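Local coordinates for protein crustacyanin-C1 subunit (PDB 1I4U) that binds the carotenoid astaxanthin as a lipocalin subunit of crustacyanin, the complex that gives the lobster carapace its blue colour, at residues D5-G10 with Y128-S133; P44-E49 with L77-K82. All blocks are in the same frame, centred on the assembly; numbering follows the deposited sequence.

Contact 1: D5-G10 with Y128-S133; sequences DFVVPG and YHSDFS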
loop_
_atom_site.group_PDB
_atom_site.type_symbol
_atom_site.label_atom_id
_atom_site.label_comp_id
_atom_site.label_asym_id
_atom_site.label_seq_id
_atom_site.Cartn_x
_atom_site.Cartn_y
_atom_site.Cartn_z
ATOM N N ASP A 5 7.770 1.945 16.854
ATOM C CA ASP A 5 7.159 3.215 17.293
ATOM C C ASP A 5 6.247 3.822 16.249
ATOM O O ASP A 5 5.586 4.843 16.505
ATOM C CB ASP A 5 8.292 4.179 17.686
ATOM C CG ASP A 5 9.302 4.474 16.619
ATOM O OD1 ASP A 5 9.092 4.321 15.405
ATOM O OD2 ASP A 5 10.418 4.871 16.987
ATOM N N PHE A 6 6.132 3.246 15.071
ATOM C CA PHE A 6 5.156 3.690 14.070
ATOM C C PHE A 6 3.922 2.785 14.055
ATOM O O PHE A 6 3.064 2.976 13.158
ATOM C CB PHE A 6 5.800 3.869 12.704
ATOM C CG PHE A 6 6.479 2.615 12.176
ATOM C CD1 PHE A 6 5.760 1.605 11.563
ATOM C CD2 PHE A 6 7.843 2.453 12.336
ATOM C CE1 PHE A 6 6.338 0.441 11.110
ATOM C CE2 PHE A 6 8.450 1.280 11.878
ATOM C CZ PHE A 6 7.702 0.282 11.280
ATOM N N VAL A 7 3.814 1.852 14.979
ATOM C CA VAL A 7 2.593 1.080 15.149
ATOM C C VAL A 7 1.944 1.553 16.450
ATOM O O VAL A 7 2.451 1.322 17.534
ATOM C CB VAL A 7 2.876 -0.427 15.168
ATOM C CG1 VAL A 7 1.596 -1.215 15.351
ATOM C CG2 VAL A 7 3.582 -0.852 13.878
ATOM N N VAL A 8 0.811 2.239 16.366
ATOM C CA VAL A 8 0.284 3.057 17.437
ATOM C C VAL A 8 -1.097 2.591 17.821
ATOM O O VAL A 8 -1.935 2.382 16.915
ATOM C CB VAL A 8 0.233 4.552 16.998
ATOM C CG1 VAL A 8 -0.342 5.457 18.090
ATOM C CG2 VAL A 8 1.605 5.022 16.547
ATOM N N PRO A 9 -1.442 2.427 19.090
ATOM C CA PRO A 9 -2.834 2.074 19.420
ATOM C C PRO A 9 -3.838 3.074 18.867
ATOM O O PRO A 9 -3.553 4.262 18.755
ATOM C CB PRO A 9 -2.869 2.138 20.944
ATOM C CG PRO A 9 -1.441 1.814 21.302
ATOM C CD PRO A 9 -0.585 2.535 20.291
ATOM N N GLY A 10 -5.024 2.494 18.593
ATOM C CA GLY A 10 -6.200 3.196 18.171
ATOM C C GLY A 10 -6.262 3.337 16.658
ATOM O O GLY A 10 -5.454 2.785 15.936
ATOM N N TYR A 128 -4.819 -1.004 16.051
ATOM C CA TYR A 128 -3.697 -0.112 15.901
ATOM C C TYR A 128 -3.724 0.495 14.520
ATOM O O TYR A 128 -4.455 0.022 13.652
ATOM C CB TYR A 128 -2.368 -0.841 16.031
ATOM C CG TYR A 128 -1.970 -1.280 17.426
ATOM C CD1 TYR A 128 -2.659 -2.275 18.098
ATOM C CD2 TYR A 128 -0.890 -0.696 18.079
ATOM C CE1 TYR A 128 -2.305 -2.678 19.372
ATOM C CE2 TYR A 128 -0.537 -1.104 19.346
ATOM C CZ TYR A 128 -1.226 -2.085 19.991
ATOM O OH TYR A 128 -0.892 -2.519 21.280
ATOM N N HIS A 129 -2.903 1.536 14.337
ATOM C CA HIS A 129 -2.655 2.122 13.022
ATOM C C HIS A 129 -1.178 2.395 12.873
ATOM O O HIS A 129 -0.457 2.392 13.864
ATOM C CB HIS A 129 -3.427 3.432 12.863
ATOM C CG HIS A 129 -3.061 4.522 13.819
ATOM N ND1 HIS A 129 -3.517 4.484 15.140
ATOM C CD2 HIS A 129 -2.339 5.675 13.733
ATOM C CE1 HIS A 129 -3.061 5.562 15.764
ATOM N NE2 HIS A 129 -2.330 6.323 14.933
ATOM N N SER A 130 -0.763 2.626 11.660
ATOM C CA SER A 130 0.558 3.114 11.403
ATOM C C SER A 130 0.412 4.410 10.623
ATOM O O SER A 130 -0.326 4.507 9.670
ATOM C CB SER A 130 1.447 2.184 10.604
ATOM O OG SER A 130 2.038 1.170 11.432
ATOM N N ASP A 131 1.165 5.398 11.061
ATOM C CA ASP A 131 1.212 6.624 10.253
ATOM C C ASP A 131 2.657 7.050 10.018
ATOM O O ASP A 131 3.612 6.622 10.638
ATOM C CB ASP A 131 0.395 7.715 10.864
ATOM C CG ASP A 131 0.745 8.138 12.265
ATOM O OD1 ASP A 131 1.884 7.885 12.665
ATOM O OD2 ASP A 131 -0.180 8.671 12.888
ATOM N N PHE A 132 2.733 7.842 8.966
ATOM C CA PHE A 132 3.978 8.215 8.313
ATOM C C PHE A 132 3.841 9.701 7.957
ATOM O O PHE A 132 2.943 10.056 7.207
ATOM C CB PHE A 132 4.285 7.357 7.058
ATOM C CG PHE A 132 4.321 5.884 7.458
ATOM C CD1 PHE A 132 5.400 5.372 8.134
ATOM C CD2 PHE A 132 3.256 5.061 7.228
ATOM C CE1 PHE A 132 5.384 4.048 8.581
ATOM C CE2 PHE A 132 3.208 3.732 7.638
ATOM C CZ PHE A 132 4.289 3.248 8.355
ATOM N N SER A 133 4.714 10.527 8.514
ATOM C CA SER A 133 4.655 11.951 8.364
ATOM C C SER A 133 5.989 12.447 7.785
ATOM O O SER A 133 7.046 11.857 7.987
ATOM C CB SER A 133 4.350 12.641 9.684
ATOM O OG SER A 133 3.118 12.217 10.223
#

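Contact 2: P44-E49 with L77-K82; sequences PYQLIE and LKRNGK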
loop_
_atom_site.group_PDB
_atom_site.type_symbol
_atom_site.label_atom_id
_atom_site.label_comp_id
_atom_site.label_asym_id
_atom_site.label_seq_id
_atom_site.Cartn_x
_atom_site.Cartn_y
_atom_site.Cartn_z
ATOM N N PRO A 44 9.659 2.412 7.255
ATOM C CA PRO A 44 10.413 1.222 6.796
ATOM C C PRO A 44 10.306 1.006 5.296
ATOM O O PRO A 44 10.886 0.074 4.775
ATOM C CB PRO A 44 9.672 0.113 7.563
ATOM C CG PRO A 44 8.249 0.585 7.538
ATOM C CD PRO A 44 8.361 2.048 7.833
ATOM N N TYR A 45 9.580 1.878 4.595
ATOM C CA TYR A 45 9.353 1.729 3.153
ATOM C C TYR A 45 10.241 2.656 2.347
ATOM O O TYR A 45 10.474 2.400 1.177
ATOM C CB TYR A 45 7.897 2.038 2.823
ATOM C CG TYR A 45 6.914 1.238 3.622
ATOM C CD1 TYR A 45 6.770 -0.134 3.425
ATOM C CD2 TYR A 45 6.107 1.820 4.580
ATOM C CE1 TYR A 45 5.852 -0.855 4.166
ATOM C CE2 TYR A 45 5.192 1.113 5.314
ATOM C CZ TYR A 45 5.062 -0.239 5.106
ATOM O OH TYR A 45 4.148 -0.933 5.861
ATOM N N GLN A 46 10.707 3.745 2.861
ATOM C CA GLN A 46 11.508 4.748 2.142
ATOM C C GLN A 46 12.875 4.168 1.915
ATOM O O GLN A 46 13.663 3.970 2.837
ATOM C CB GLN A 46 11.534 6.012 2.978
ATOM C CG GLN A 46 12.523 7.076 2.648
ATOM C CD GLN A 46 12.314 7.730 1.317
ATOM O OE1 GLN A 46 12.015 8.917 1.158
ATOM N NE2 GLN A 46 12.450 6.934 0.288
ATOM N N LEU A 47 13.182 3.895 0.663
ATOM C CA LEU A 47 14.474 3.321 0.287
ATOM C C LEU A 47 15.602 4.309 0.116
ATOM O O LEU A 47 16.752 3.951 0.052
ATOM C CB LEU A 47 14.330 2.513 -1.030
ATOM C CG LEU A 47 13.297 1.388 -1.030
ATOM C CD1 LEU A 47 13.280 0.702 -2.395
ATOM C CD2 LEU A 47 13.570 0.447 0.139
ATOM N N ILE A 48 15.333 5.602 0.076
ATOM C CA ILE A 48 16.271 6.653 -0.035
ATOM C C ILE A 48 16.534 7.258 1.335
ATOM O O ILE A 48 15.667 7.826 1.965
ATOM C CB ILE A 48 15.823 7.746 -1.041
ATOM C CG1 ILE A 48 15.272 7.153 -2.342
ATOM C CG2 ILE A 48 16.949 8.718 -1.324
ATOM C CD1 ILE A 48 14.691 8.179 -3.287
ATOM N N GLU A 49 17.764 7.117 1.795
ATOM C CA GLU A 49 18.126 7.540 3.143
ATOM C C GLU A 49 18.497 9.020 3.232
ATOM O O GLU A 49 18.076 9.727 4.161
ATOM C CB GLU A 49 19.306 6.716 3.652
ATOM C CG GLU A 49 19.669 7.074 5.079
ATOM C CD GLU A 49 20.822 6.307 5.693
ATOM O OE1 GLU A 49 21.652 5.740 4.922
ATOM O OE2 GLU A 49 20.984 6.303 6.938
ATOM N N LEU A 77 20.373 6.426 -6.019
ATOM C CA LEU A 77 19.146 5.741 -6.315
ATOM C C LEU A 77 18.111 6.708 -6.845
ATOM O O LEU A 77 17.970 7.808 -6.336
ATOM C CB LEU A 77 18.593 5.034 -5.048
ATOM C CG LEU A 77 17.273 4.287 -5.213
ATOM C CD1 LEU A 77 17.385 3.118 -6.193
ATOM C CD2 LEU A 77 16.782 3.737 -3.867
ATOM N N LYS A 78 17.434 6.272 -7.894
ATOM C CA LYS A 78 16.277 6.948 -8.441
ATOM C C LYS A 78 15.077 6.012 -8.354
ATOM O O LYS A 78 15.227 4.850 -8.755
ATOM C CB LYS A 78 16.433 7.382 -9.895
ATOM C CG LYS A 78 15.243 8.041 -10.570
ATOM C CD LYS A 78 15.570 8.522 -11.963
ATOM C CE LYS A 78 14.919 7.616 -12.967
ATOM N NZ LYS A 78 15.346 7.941 -14.363
ATOM N N ARG A 79 13.983 6.560 -7.871
ATOM C CA ARG A 79 12.717 5.869 -7.806
ATOM C C ARG A 79 11.679 6.644 -8.584
ATOM O O ARG A 79 11.541 7.828 -8.411
ATOM C CB ARG A 79 12.237 5.748 -6.368
ATOM C CG ARG A 79 13.233 4.935 -5.573
ATOM C CD ARG A 79 12.692 4.752 -4.185
ATOM N NE ARG A 79 11.616 3.720 -4.299
ATOM C CZ ARG A 79 10.764 3.613 -3.253
ATOM N NH1 ARG A 79 10.843 4.361 -2.144
ATOM N NH2 ARG A 79 9.804 2.716 -3.316
ATOM N N ASN A 80 10.929 5.942 -9.445
ATOM C CA ASN A 80 9.811 6.509 -10.212
ATOM C C ASN A 80 8.495 6.362 -9.454
ATOM O O ASN A 80 8.166 5.252 -9.025
ATOM C CB ASN A 80 9.674 5.816 -11.554
ATOM C CG ASN A 80 10.885 6.022 -12.446
ATOM O OD1 ASN A 80 11.241 7.167 -12.724
ATOM N ND2 ASN A 80 11.518 4.960 -12.897
ATOM N N GLY A 81 7.837 7.493 -9.278
ATOM C CA GLY A 81 6.592 7.544 -8.545
ATOM C C GLY A 81 5.524 8.270 -9.295
ATOM O O GLY A 81 5.745 8.903 -10.342
ATOM N N LYS A 82 4.287 8.176 -8.777
ATOM C CA LYS A 82 3.136 8.908 -9.256
ATOM C C LYS A 82 2.296 9.363 -8.076
ATOM O O LYS A 82 2.268 8.687 -7.054
ATOM C CB LYS A 82 2.225 8.055 -10.151
ATOM C CG LYS A 82 2.809 7.651 -11.475
ATOM C CD LYS A 82 1.894 6.656 -12.167
ATOM C CE LYS A 82 2.466 6.312 -13.517
ATOM N NZ LYS A 82 1.922 7.209 -14.540
#

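Contact 1: D5-G10 with Y128-S133
Val8 CB lies over one face of the His129 imidazole, 3.9 Å from the ring centroid and 26° off the ring normal, a CH-pi contact, while Val8 CG1 reaches the CE1 corner of His129 at 3.6 Å. The ring comes back toward 5-10 because CG of His129 sits between its backbone N and carbonyl carbon (chi1 62°). ND1 is then presented to the backbone just after strand 7-9: His129 ND1 donates to Gly10 O at 2.7 Å. The acceptor lies close to the imidazole plane, whereas the donor stands well above the plane of the Gly10 carbonyl. The same two residues, Val8 and His129, also form the hydrogen-bonded antiparallel pair, Val8 N to His129 O at 2.8 Å and His129 N to Val8 O at 2.9 Å, both nearly straight.

At the Tyr128 end, Pro9 CA rides over one face of the Tyr128 ring, 4.0 Å from its centroid, while Val7 CG1 meets Tyr128 CD2 at 3.7 Å. Toward the other end, Ser130 OG donates to Phe6 O at 2.7 Å from above the carbonyl plane, and OG also bonds to Tyr124 OH. Phe6 CD1 meets Phe132 CE1, the ring planes inclined at 45°.

Strand 7-9 thus extends the sheet beside the first half of strand 128-137, whose later part pairs with strand 33-41. One full backbone bond pair is supplemented by side-chain bonds at either end, and the imidazole is held by an in-plane bond and a covered face, so its rotation should be well fixed.

Contact 2: P44-E49 with L77-K82
Arg79 leaves strand 76-85 with its CB directed at the 44-49 loop, and its chain runs toward Ile48 and Leu47. CG is anti to the carbonyl carbon, beside the backbone N (chi1 -62°), which carries the chain onward to CD, 4.0 Å from Ile48 CG1. Ile48 and Arg79 run alongside one another, pointing opposite ways. A bend at chi3 (76°) then turns one face of the guanidinium to Leu47: NE and CZ are each 3.9 Å from Leu47 CD1 and NH2 is 4.1 Å from it, so that methyl stands over the centre of the face. At the tip, NH1 comes to 3.7 Å from Leu47 N and 3.9 Å from Tyr45 O. No hydrogen bond joins the two segments, and the group meets the loop chiefly through the Leu47 methyl.

Leu77, two residues earlier on the same side of the strand, adds further apolar contact: its CD2 is 3.9 Å from Leu47 CB and 4.0 Å from Ile48 CG1. The loop has polar ties elsewhere: Gln46 O accepts a bond from Asn125 ND2 of the second subunit, and Leu47 packs on that same Asn125.

Segment 44-49 belongs to the connection between strands 33-41 and 52-58. Its approach to strand 76-85 is consistent with the lipocalin fold, in which this first long loop folds across the open end of the antiparallel barrel.

How the contacts relate
Contact 1 is strand pairing, partly buried and backed by directed hydrogen bonds, its centre about 16 Å from the centre of the chain; contact 2 is a smaller surface contact, its centre about 11 Å from the centre of the chain, made by side-chain packing with no hydrogen bond between its segments. Both involve the same antiparallel sheet, but through different strands, 128-137 in one and 76-85 in the other. Their centres are about 21 Å apart, yet the edges touch: Pro44 CG packs 3.8 Å from Phe6 CZ, and Tyr45 CE2 lies 3.8 Å from Phe132 CZ. The second subunit reaches contact 2, whereas no other chain of the assembly touches contact 1.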